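Local coordinates for beta-glucosidase (Chaetomella raphigera, PDB 6JXG), which probably hydrolyses terminal, non-reducing beta-D-glucosyl residues, releasing beta-D-glucose in the course of cellulose degradation, at residues I433-A438 / I478-S483. Sequence-based numbering, arbitrary orientation.
Sequences IVFITA and IVVINS
The backbones of V434 and I436 hydrogen-bond to those of I478, V480 and N482, joining two neighbouring parallel strands inside the alpha/beta sandwich domain of a family 3 glycoside hydrolase. Strand 431-438 lies between 477-483 and 351-355; helix 463-471 lies in the connection between the paired strands and packs on V434, I436 and V479. Backbone bonds alternate in the parallel pattern: V434 N to I478 O, V480 N to V434 O at 2.9 Å, I436 N to V480 O, and N482 N to I436 O at 2.8 Å. The last rung, A438 N to N482 O, stretches to 3.2 Å, with the donor tilted 27° from the carbonyl plane. CA-H...O contacts supplement this ladder, among them F435 CA to V480 O at 3.3 Å. On the face bearing F435, the ring lies alongside V480, its CD1 3.7 Å from V480 CB. With V480 CG1 anti to the backbone N (chi1 177°), CG2 is turned to meet I433 CG2 at 3.7 Å. The face with V434 and I436, packed by helix 463-471, carries a second apolar row, where I436 CG1 and CD1 both touch I481 CG1. Farther along the F435 face the polar ends turn to outside partners: T437 OG1 bonds D375 and N482 ND2 bonds D358. On the other face S483 OG bonds the G485 carbonyl while lying 3.6 Å from A438 CB.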
ATOM      1  N   ILE A 433      21.018  -0.053 -21.737  1.00 15.76           N
ATOM      2  CA  ILE A 433      19.964  -0.078 -20.705  1.00 15.31           C
ATOM      3  C   ILE A 433      19.716   1.373 -20.291  1.00 14.56           C
ATOM      4  O   ILE A 433      20.674   2.088 -19.877  1.00 15.23           O
ATOM      5  CB  ILE A 433      20.370  -0.861 -19.438  1.00 15.23           C
ATOM      6  CG1 ILE A 433      21.047  -2.204 -19.790  1.00 16.63           C
ATOM      7  CG2 ILE A 433      19.166  -0.976 -18.540  1.00 16.37           C
ATOM      8  CD1 ILE A 433      21.567  -3.045 -18.626  1.00 16.37           C
ATOM      9  N   VAL A 434      18.465   1.805 -20.474  1.00 12.99           N
ATOM     10  CA  VAL A 434      18.059   3.140 -20.257  1.00 14.26           C
ATOM     11  C   VAL A 434      17.031   3.164 -19.084  1.00 14.69           C
ATOM     12  O   VAL A 434      16.101   2.367 -19.047  1.00 15.18           O
ATOM     13  CB  VAL A 434      17.513   3.799 -21.561  1.00 15.11           C
ATOM     14  CG1 VAL A 434      16.398   2.997 -22.202  1.00 16.84           C
ATOM     15  CG2 VAL A 434      17.052   5.217 -21.328  1.00 16.43           C
ATOM     16  N   PHE A 435      17.204   4.132 -18.194  1.00 14.49           N
ATOM     17  CA  PHE A 435      16.553   4.193 -16.892  1.00 15.19           C
ATOM     18  C   PHE A 435      15.697   5.447 -16.854  1.00 14.95           C
ATOM     19  O   PHE A 435      16.194   6.573 -16.989  1.00 17.58           O
ATOM     20  CB  PHE A 435      17.634   4.248 -15.781  1.00 15.51           C
ATOM     21  CG  PHE A 435      18.436   2.988 -15.639  1.00 14.96           C
ATOM     22  CD1 PHE A 435      18.099   2.033 -14.681  1.00 14.49           C
ATOM     23  CD2 PHE A 435      19.470   2.707 -16.483  1.00 13.88           C
ATOM     24  CE1 PHE A 435      18.816   0.854 -14.568  1.00 14.34           C
ATOM     25  CE2 PHE A 435      20.197   1.514 -16.362  1.00 14.16           C
ATOM     26  CZ  PHE A 435      19.853   0.588 -15.414  1.00 14.72           C
ATOM     27  N   ILE A 436      14.403   5.259 -16.661  1.00 12.87           N
ATOM     28  CA  ILE A 436      13.440   6.316 -16.640  1.00 12.23           C
ATOM     29  C   ILE A 436      12.536   6.166 -15.435  1.00 12.83           C
ATOM     30  O   ILE A 436      12.393   5.052 -14.879  1.00 13.45           O
ATOM     31  CB  ILE A 436      12.618   6.419 -17.949  1.00 11.90           C
ATOM     32  CG1 ILE A 436      11.845   5.129 -18.256  1.00 12.08           C
ATOM     33  CG2 ILE A 436      13.543   6.772 -19.085  1.00 12.81           C
ATOM     34  CD1 ILE A 436      10.750   5.240 -19.293  1.00 12.28           C
ATOM     35  N   THR A 437      11.850   7.244 -15.107  1.00 12.43           N
ATOM     36  CA  THR A 437      11.012   7.331 -13.874  1.00 13.11           C
ATOM     37  C   THR A 437       9.673   8.018 -14.033  1.00 13.00           C
ATOM     38  O   THR A 437       9.381   8.694 -15.028  1.00 13.26           O
ATOM     39  CB  THR A 437      11.764   8.131 -12.779  1.00 13.23           C
ATOM     40  OG1 THR A 437      12.066   9.439 -13.297  1.00 13.83           O
ATOM     41  CG2 THR A 437      13.044   7.449 -12.403  1.00 14.00           C
ATOM     42  N   ALA A 438       8.832   7.854 -13.022  1.00 12.61           N
ATOM     43  CA  ALA A 438       7.737   8.750 -12.795  1.00 12.97           C
ATOM     44  C   ALA A 438       7.478   8.835 -11.287  1.00 13.48           C
ATOM     45  O   ALA A 438       7.500   7.819 -10.624  1.00 11.25           O
ATOM     46  CB  ALA A 438       6.478   8.330 -13.545  1.00 13.00           C
ATOM     47  N   ILE A 478      17.251  -2.172 -23.578  1.00 16.01           N
ATOM     48  CA  ILE A 478      16.458  -2.657 -22.418  1.00 15.73           C
ATOM     49  C   ILE A 478      15.985  -1.398 -21.677  1.00 14.79           C
ATOM     50  O   ILE A 478      16.850  -0.552 -21.315  1.00 15.10           O
ATOM     51  CB  ILE A 478      17.383  -3.397 -21.458  1.00 16.70           C
ATOM     52  CG1 ILE A 478      18.156  -4.509 -22.188  1.00 18.23           C
ATOM     53  CG2 ILE A 478      16.635  -3.862 -20.206  1.00 15.03           C
ATOM     54  CD1 ILE A 478      17.355  -5.566 -22.857  1.00 18.86           C
ATOM     55  N   VAL A 479      14.689  -1.218 -21.474  1.00 14.73           N
ATOM     56  CA  VAL A 479      14.152  -0.091 -20.701  1.00 14.53           C
ATOM     57  C   VAL A 479      13.850  -0.535 -19.262  1.00 14.36           C
ATOM     58  O   VAL A 479      13.070  -1.429 -19.044  1.00 13.71           O
ATOM     59  CB  VAL A 479      12.880   0.509 -21.327  1.00 13.94           C
ATOM     60  CG1 VAL A 479      12.344   1.680 -20.529  1.00 14.08           C
ATOM     61  CG2 VAL A 479      13.143   0.923 -22.762  1.00 14.73           C
ATOM     62  N   VAL A 480      14.479   0.127 -18.304  1.00 14.54           N
ATOM     63  CA  VAL A 480      14.148  -0.001 -16.848  1.00 13.89           C
ATOM     64  C   VAL A 480      13.343   1.180 -16.397  1.00 13.73           C
ATOM     65  O   VAL A 480      13.829   2.314 -16.528  1.00 13.00           O
ATOM     66  CB  VAL A 480      15.409  -0.140 -16.001  1.00 13.61           C
ATOM     67  CG1 VAL A 480      15.070  -0.194 -14.515  1.00 15.89           C
ATOM     68  CG2 VAL A 480      16.125  -1.376 -16.447  1.00 14.28           C
ATOM     69  N   ILE A 481      12.167   0.927 -15.787  1.00 12.04           N
ATOM     70  CA  ILE A 481      11.302   1.966 -15.392  1.00 12.24           C
ATOM     71  C   ILE A 481      11.082   1.896 -13.897  1.00 12.96           C
ATOM     72  O   ILE A 481      10.609   0.856 -13.422  1.00 11.32           O
ATOM     73  CB  ILE A 481       9.952   1.859 -16.087  1.00 13.30           C
ATOM     74  CG1 ILE A 481      10.083   1.874 -17.591  1.00 13.40           C
ATOM     75  CG2 ILE A 481       9.029   3.014 -15.699  1.00 13.81           C
ATOM     76  CD1 ILE A 481       8.734   1.841 -18.316  1.00 13.89           C
ATOM     77  N   ASN A 482      11.437   2.984 -13.186  1.00 12.19           N
ATOM     78  CA  ASN A 482      11.127   3.124 -11.755  1.00 13.31           C
ATOM     79  C   ASN A 482       9.976   4.135 -11.614  1.00 12.67           C
ATOM     80  O   ASN A 482      10.200   5.341 -11.681  1.00 11.90           O
ATOM     81  CB  ASN A 482      12.388   3.555 -10.986  1.00 12.64           C
ATOM     82  CG  ASN A 482      13.393   2.456 -10.843  1.00 13.12           C
ATOM     83  OD1 ASN A 482      13.211   1.475 -10.034  1.00 14.58           O
ATOM     84  ND2 ASN A 482      14.458   2.547 -11.609  1.00 11.74           N
ATOM     85  N   SER A 483       8.728   3.649 -11.402  1.00 12.00           N
ATOM     86  CA  SER A 483       7.575   4.504 -11.356  1.00 12.13           C
ATOM     87  C   SER A 483       6.654   4.170 -10.214  1.00 11.91           C
ATOM     88  O   SER A 483       6.475   3.000  -9.859  1.00 11.34           O
ATOM     89  CB  SER A 483       6.757   4.348 -12.649  1.00 13.40           C
ATOM     90  OG  SER A 483       5.508   5.035 -12.646  1.00 13.85           O
TER